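PDB 2IGT: SAM dependent methyltransferase from Agrobacterium tumefaciens, which binds S-adenosylmethionine and probably transfers its methyl group to a substrate that has yet to be established. Local coordinates for residues I36-G41 against E302-E307; A71-L76 against P315-S320. One frame throughout, in Å; residues are numbered along the deposited sequence.

Contact 1. Residues I36-G41 against E302-E307; sequences ILESSG and ELVIRE
Glu38 and Arg306 meet across two parallel strands, 36-39 and 302-306, at one border of the Rossmann-like methyltransferase sheet, to whose edge strand 30-39 is added. Arg306 takes the carboxylate side-on: NE reaches Glu38 OE2 at 2.6 Å and NH2 reaches Glu38 OE1 at 3.0 Å. Two nitrogens on two oxygens make the salt bridge bidentate; the 48° between the planes leaves it twisted. OE2 lies in the guanidinium plane, yet NE approaches it from above the carboxylate plane. With CG of Glu38 anti to the backbone N (chi1 164°) and the chain extended beyond, the carboxylate is carried along the strand direction to Arg306, while Glu38 CB stays against Val304 CG2 at 3.7 Å. Ile36 CG2 touches the other branch, Val304 CG1, on the same face. On the opposite face Leu303 CD1 lies against Leu37 CB, and helix 138-150 touches Leu37, Ser39 and Leu303.

The backbones between these two faces form a parallel ladder. Leu37 N donates to Glu302 O and Leu37 O accepts from Val304 N; Ser39 N donates to Val304 O and Ser39 O accepts from Arg306 N, in bonds of 2.8 to 3.0 Å. Farther out, Arg306 NH1 bonds to Gly316 O, so all three guanidinium nitrogens are engaged, which restrains the group's rotation. Where the ladder ends, one water donates to both Ser40 O and Arg306 O, each at 2.8 Å.

Contact 2. Residues A71-L76 against P315-S320; sequences ALWRPL and PGRVLS
Arg317 lays its guanidinium between Trp73 and Leu76. Trp73 CD1 stands 3.0 Å from the guanidinium plane, offset toward its rim, while Leu76 CD1 sits over the centre of the opposite face, 3.4 Å from CZ of Arg317. Ring and guanidinium planes are 50° apart, so the indole meets the cation at a slant and not as a parallel stack. The end of the group is held by a single acceptor in loop 71-76: NH1 and NH2 of Arg317 both donate to Arg74 O, at 2.8 and 2.9 Å, and this oxygen lies close to the guanidinium plane. Arg317 CG lies over one face of the Trp73 ring; beyond it, bends at chi2 (85°) and chi3 (51°) turn the guanidinium to Trp73 CD1 and Arg74 O. At the far end of the indole, Trp73 CH2 approaches Val318 O at 3.6 Å and, more loosely, Leu319 CD1. Ser50 OG bonds to Trp73 NE1, and Glu307 OE1 forms a salt bridge with Arg317 NE. The arrangement joins the loop before helix 79-83 to the start of strand 318-328. Two hydrogen bonds into one carbonyl and contacts on both faces restrain the guanidinium's rotation, and the Glu307 carboxylate probably offsets its positive charge.

How the contacts relate
Contacts 1 and 2 have centres about 12 Å apart on the same side of the chain's centre. Strands 297-306 and 318-328 are consecutive in the chain and antiparallel neighbours in the eight-stranded mixed sheet, with 30-39 on the far side of 297-306. Along the chain the segments alternate, 36-41, 71-76, 302-307, 315-320, so each contact joins an N-terminal segment to a C-terminal one. Between the two contacts, Glu302 OE1 lies 2.7 Å from Ser320 OG, a probable hydrogen bond, and Val304 CB packs 3.5 Å from Val318 CG1. Through strands 297-306 and 318-328, the two contacts tie the added edge strand 30-39 and the loop after strand 62-67 of the five-stranded sheet to the methyltransferase sheet.

Contact 1. Residues I36-G41 against E302-E307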
loop_
_atom_site.group_PDB
_atom_site.type_symbol
_atom_site.label_atom_id
_atom_site.label_comp_id
_atom_site.label_asym_id
_atom_site.label_seq_id
_atom_site.Cartn_x
_atom_site.Cartn_y
_atom_site.Cartn_z
ATOM N N ILE A 36 6.641 19.673 -34.962
ATOM C CA ILE A 36 7.640 19.239 -34.005
ATOM C C ILE A 36 8.023 20.485 -33.201
ATOM O O ILE A 36 8.544 21.457 -33.760
ATOM C CB ILE A 36 8.898 18.595 -34.663
ATOM C CG1 ILE A 36 8.528 17.403 -35.585
ATOM C CG2 ILE A 36 9.941 18.187 -33.553
ATOM C CD1 ILE A 36 7.747 16.249 -34.873
ATOM N N LEU A 37 7.718 20.470 -31.912
ATOM C CA LEU A 37 8.061 21.579 -31.036
ATOM C C LEU A 37 9.379 21.265 -30.376
ATOM O O LEU A 37 9.581 20.167 -29.870
ATOM C CB LEU A 37 6.985 21.780 -29.978
ATOM C CG LEU A 37 5.607 22.219 -30.484
ATOM C CD1 LEU A 37 4.686 22.297 -29.249
ATOM C CD2 LEU A 37 5.661 23.550 -31.266
ATOM N N GLU A 38 10.293 22.226 -30.407
ATOM C CA GLU A 38 11.638 21.974 -29.926
ATOM C C GLU A 38 12.058 23.020 -28.913
ATOM O O GLU A 38 11.853 24.213 -29.104
ATOM C CB GLU A 38 12.623 21.921 -31.108
ATOM C CG GLU A 38 14.078 22.042 -30.721
ATOM C CD GLU A 38 15.035 21.812 -31.898
ATOM O OE1 GLU A 38 14.665 21.114 -32.875
ATOM O OE2 GLU A 38 16.172 22.311 -31.827
ATOM N N SER A 39 12.664 22.543 -27.841
ATOM C CA SER A 39 13.271 23.376 -26.829
ATOM C C SER A 39 14.787 23.083 -26.777
ATOM O O SER A 39 15.191 21.912 -26.784
ATOM C CB SER A 39 12.643 22.986 -25.488
ATOM O OG SER A 39 13.098 23.842 -24.480
ATOM N N SER A 40 15.600 24.133 -26.707
ATOM C CA SER A 40 17.048 23.959 -26.543
ATOM C C SER A 40 17.565 24.236 -25.115
ATOM O O SER A 40 18.776 24.090 -24.830
ATOM C CB SER A 40 17.816 24.767 -27.596
ATOM O OG SER A 40 17.712 24.142 -28.871
ATOM N N GLY A 41 16.639 24.607 -24.222
ATOM C CA GLY A 41 16.957 24.846 -22.822
ATOM C C GLY A 41 17.670 26.158 -22.556
ATOM O O GLY A 41 18.854 26.362 -22.907
ATOM N N GLU A 302 5.272 16.001 -31.745
ATOM C CA GLU A 302 6.132 15.627 -30.630
ATOM C C GLU A 302 6.780 16.892 -30.076
ATOM O O GLU A 302 7.026 17.846 -30.816
ATOM C CB GLU A 302 7.182 14.590 -31.072
ATOM C CG GLU A 302 6.512 13.263 -31.418
ATOM C CD GLU A 302 7.448 12.135 -31.776
ATOM O OE1 GLU A 302 8.686 12.279 -31.618
ATOM O OE2 GLU A 302 6.911 11.091 -32.217
ATOM N N LEU A 303 6.998 16.887 -28.768
ATOM C CA LEU A 303 7.779 17.907 -28.054
ATOM C C LEU A 303 9.161 17.307 -27.768
ATOM O O LEU A 303 9.259 16.253 -27.142
ATOM C CB LEU A 303 7.099 18.287 -26.736
ATOM C CG LEU A 303 7.869 19.232 -25.807
ATOM C CD1 LEU A 303 8.093 20.611 -26.469
ATOM C CD2 LEU A 303 7.102 19.422 -24.487
ATOM N N VAL A 304 10.214 17.990 -28.230
ATOM C CA VAL A 304 11.556 17.430 -28.164
ATOM C C VAL A 304 12.497 18.437 -27.493
ATOM O O VAL A 304 12.220 19.660 -27.456
ATOM C CB VAL A 304 12.081 17.033 -29.578
ATOM C CG1 VAL A 304 10.999 16.277 -30.350
ATOM C CG2 VAL A 304 12.485 18.262 -30.379
ATOM N N ILE A 305 13.579 17.905 -26.934
ATOM C CA ILE A 305 14.682 18.694 -26.420
ATOM C C ILE A 305 15.878 18.411 -27.324
ATOM O O ILE A 305 16.162 17.253 -27.653
ATOM C CB ILE A 305 15.117 18.216 -24.995
ATOM C CG1 ILE A 305 13.971 18.339 -23.975
ATOM C CG2 ILE A 305 16.369 18.973 -24.533
ATOM C CD1 ILE A 305 14.197 17.510 -22.655
ATOM N N ARG A 306 16.603 19.459 -27.686
ATOM C CA ARG A 306 17.833 19.267 -28.405
ATOM C C ARG A 306 19.026 19.402 -27.449
ATOM O O ARG A 306 19.094 20.344 -26.664
ATOM C CB ARG A 306 17.945 20.259 -29.570
ATOM C CG ARG A 306 19.087 19.885 -30.520
ATOM C CD ARG A 306 19.124 20.762 -31.763
ATOM N NE ARG A 306 17.974 20.575 -32.662
ATOM C CZ ARG A 306 17.913 19.667 -33.635
ATOM N NH1 ARG A 306 18.915 18.805 -33.830
ATOM N NH2 ARG A 306 16.828 19.597 -34.399
ATOM N N GLU A 307 19.960 18.461 -27.524
ATOM C CA GLU A 307 21.211 18.556 -26.772
ATOM C C GLU A 307 21.827 19.927 -26.981
ATOM O O GLU A 307 21.787 20.483 -28.087
ATOM C CB GLU A 307 22.224 17.512 -27.226
ATOM C CG GLU A 307 21.857 16.107 -26.886
ATOM C CD GLU A 307 22.838 15.121 -27.464
ATOM O OE1 GLU A 307 23.413 15.398 -28.553
ATOM O OE2 GLU A 307 22.995 14.061 -26.832
HETATM O O HOH W 1 19.157 21.463 -24.106
HETATM O O HOH W 2 20.652 22.757 -29.008
#

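Contact 2. Residues A71-L76 against P315-S320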
loop_
_atom_site.group_PDB
_atom_site.type_symbol
_atom_site.label_atom_id
_atom_site.label_comp_id
_atom_site.label_asym_id
_atom_site.label_seq_id
_atom_site.Cartn_x
_atom_site.Cartn_y
_atom_site.Cartn_z
ATOM N N ALA A 71 17.745 6.998 -25.682
ATOM C CA ALA A 71 19.041 7.560 -26.060
ATOM C C ALA A 71 19.981 6.409 -26.440
ATOM O O ALA A 71 20.927 6.086 -25.730
ATOM C CB ALA A 71 19.611 8.423 -24.929
ATOM N N LEU A 72 19.681 5.777 -27.575
ATOM C CA LEU A 72 20.422 4.600 -28.064
ATOM C C LEU A 72 21.784 4.876 -28.677
ATOM O O LEU A 72 22.634 3.974 -28.780
ATOM C CB LEU A 72 19.569 3.900 -29.122
ATOM C CG LEU A 72 18.321 3.241 -28.566
ATOM C CD1 LEU A 72 17.329 2.910 -29.683
ATOM C CD2 LEU A 72 18.726 1.990 -27.805
ATOM N N TRP A 73 21.961 6.112 -29.125
ATOM C CA TRP A 73 23.209 6.574 -29.726
ATOM C C TRP A 73 24.333 6.694 -28.676
ATOM O O TRP A 73 24.130 6.352 -27.516
ATOM C CB TRP A 73 22.924 7.900 -30.426
ATOM C CG TRP A 73 22.288 8.899 -29.493
ATOM C CD1 TRP A 73 22.931 9.656 -28.559
ATOM C CD2 TRP A 73 20.893 9.204 -29.366
ATOM N NE1 TRP A 73 22.026 10.448 -27.877
ATOM C CE2 TRP A 73 20.768 10.175 -28.340
ATOM C CE3 TRP A 73 19.729 8.749 -30.016
ATOM C CZ2 TRP A 73 19.545 10.731 -27.979
ATOM C CZ3 TRP A 73 18.504 9.290 -29.636
ATOM C CH2 TRP A 73 18.415 10.268 -28.634
ATOM N N ARG A 74 25.490 7.199 -29.110
ATOM C CA ARG A 74 26.673 7.375 -28.270
ATOM C C ARG A 74 26.749 8.768 -27.647
ATOM O O ARG A 74 26.328 9.746 -28.262
ATOM C CB ARG A 74 27.938 7.157 -29.105
ATOM C CG ARG A 74 28.742 5.933 -28.717
ATOM C CD ARG A 74 29.868 5.658 -29.713
ATOM N NE ARG A 74 29.411 4.835 -30.831
ATOM C CZ ARG A 74 29.123 5.302 -32.040
ATOM N NH1 ARG A 74 29.252 6.596 -32.302
ATOM N NH2 ARG A 74 28.701 4.473 -32.987
ATOM N N PRO A 75 27.301 8.863 -26.427
ATOM C CA PRO A 75 27.563 10.183 -25.821
ATOM C C PRO A 75 28.677 10.897 -26.600
ATOM O O PRO A 75 29.602 10.240 -27.086
ATOM C CB PRO A 75 28.062 9.836 -24.406
ATOM C CG PRO A 75 27.589 8.440 -24.165
ATOM C CD PRO A 75 27.670 7.764 -25.510
ATOM N N LEU A 76 28.572 12.211 -26.756
ATOM C CA LEU A 76 29.576 12.964 -27.512
ATOM C C LEU A 76 30.456 13.880 -26.655
ATOM O O LEU A 76 31.345 14.543 -27.177
ATOM C CB LEU A 76 28.887 13.785 -28.592
ATOM C CG LEU A 76 28.157 12.999 -29.693
ATOM C CD1 LEU A 76 27.427 13.978 -30.604
ATOM C CD2 LEU A 76 29.121 12.090 -30.481
ATOM N N PRO A 315 23.950 22.932 -31.067
ATOM C CA PRO A 315 22.877 21.997 -31.479
ATOM C C PRO A 315 23.393 20.561 -31.726
ATOM O O PRO A 315 24.391 20.359 -32.444
ATOM C CB PRO A 315 22.308 22.630 -32.764
ATOM C CG PRO A 315 23.374 23.594 -33.242
ATOM C CD PRO A 315 24.098 24.065 -32.010
ATOM N N GLY A 316 22.738 19.588 -31.083
ATOM C CA GLY A 316 23.158 18.190 -31.146
ATOM C C GLY A 316 21.972 17.350 -31.566
ATOM O O GLY A 316 21.194 17.766 -32.439
ATOM N N ARG A 317 21.820 16.190 -30.925
ATOM C CA ARG A 317 20.748 15.251 -31.243
ATOM C C ARG A 317 19.419 15.668 -30.602
ATOM O O ARG A 317 19.406 16.358 -29.583
ATOM C CB ARG A 317 21.084 13.841 -30.732
ATOM C CG ARG A 317 21.973 12.956 -31.660
ATOM C CD ARG A 317 23.454 13.219 -31.479
ATOM N NE ARG A 317 23.911 13.164 -30.084
ATOM C CZ ARG A 317 24.688 12.211 -29.555
ATOM N NH1 ARG A 317 25.120 11.179 -30.283
ATOM N NH2 ARG A 317 25.057 12.307 -28.281
ATOM N N VAL A 318 18.326 15.153 -31.172
ATOM C CA VAL A 318 16.960 15.385 -30.698
ATOM C C VAL A 318 16.579 14.258 -29.730
ATOM O O VAL A 318 16.722 13.075 -30.068
ATOM C CB VAL A 318 15.978 15.426 -31.933
ATOM C CG1 VAL A 318 14.528 15.382 -31.532
ATOM C CG2 VAL A 318 16.243 16.667 -32.809
ATOM N N LEU A 319 16.116 14.631 -28.535
ATOM C CA LEU A 319 15.503 13.712 -27.598
ATOM C C LEU A 319 14.010 14.028 -27.492
ATOM O O LEU A 319 13.616 15.037 -26.899
ATOM C CB LEU A 319 16.144 13.802 -26.215
ATOM C CG LEU A 319 15.517 12.901 -25.133
ATOM C CD1 LEU A 319 15.582 11.393 -25.510
ATOM C CD2 LEU A 319 16.203 13.149 -23.789
ATOM N N SER A 320 13.185 13.177 -28.085
ATOM C CA SER A 320 11.759 13.405 -28.067
ATOM C C SER A 320 11.209 12.935 -26.713
ATOM O O SER A 320 11.518 11.826 -26.269
ATOM C CB SER A 320 11.111 12.659 -29.222
ATOM O OG SER A 320 9.714 12.832 -29.211
#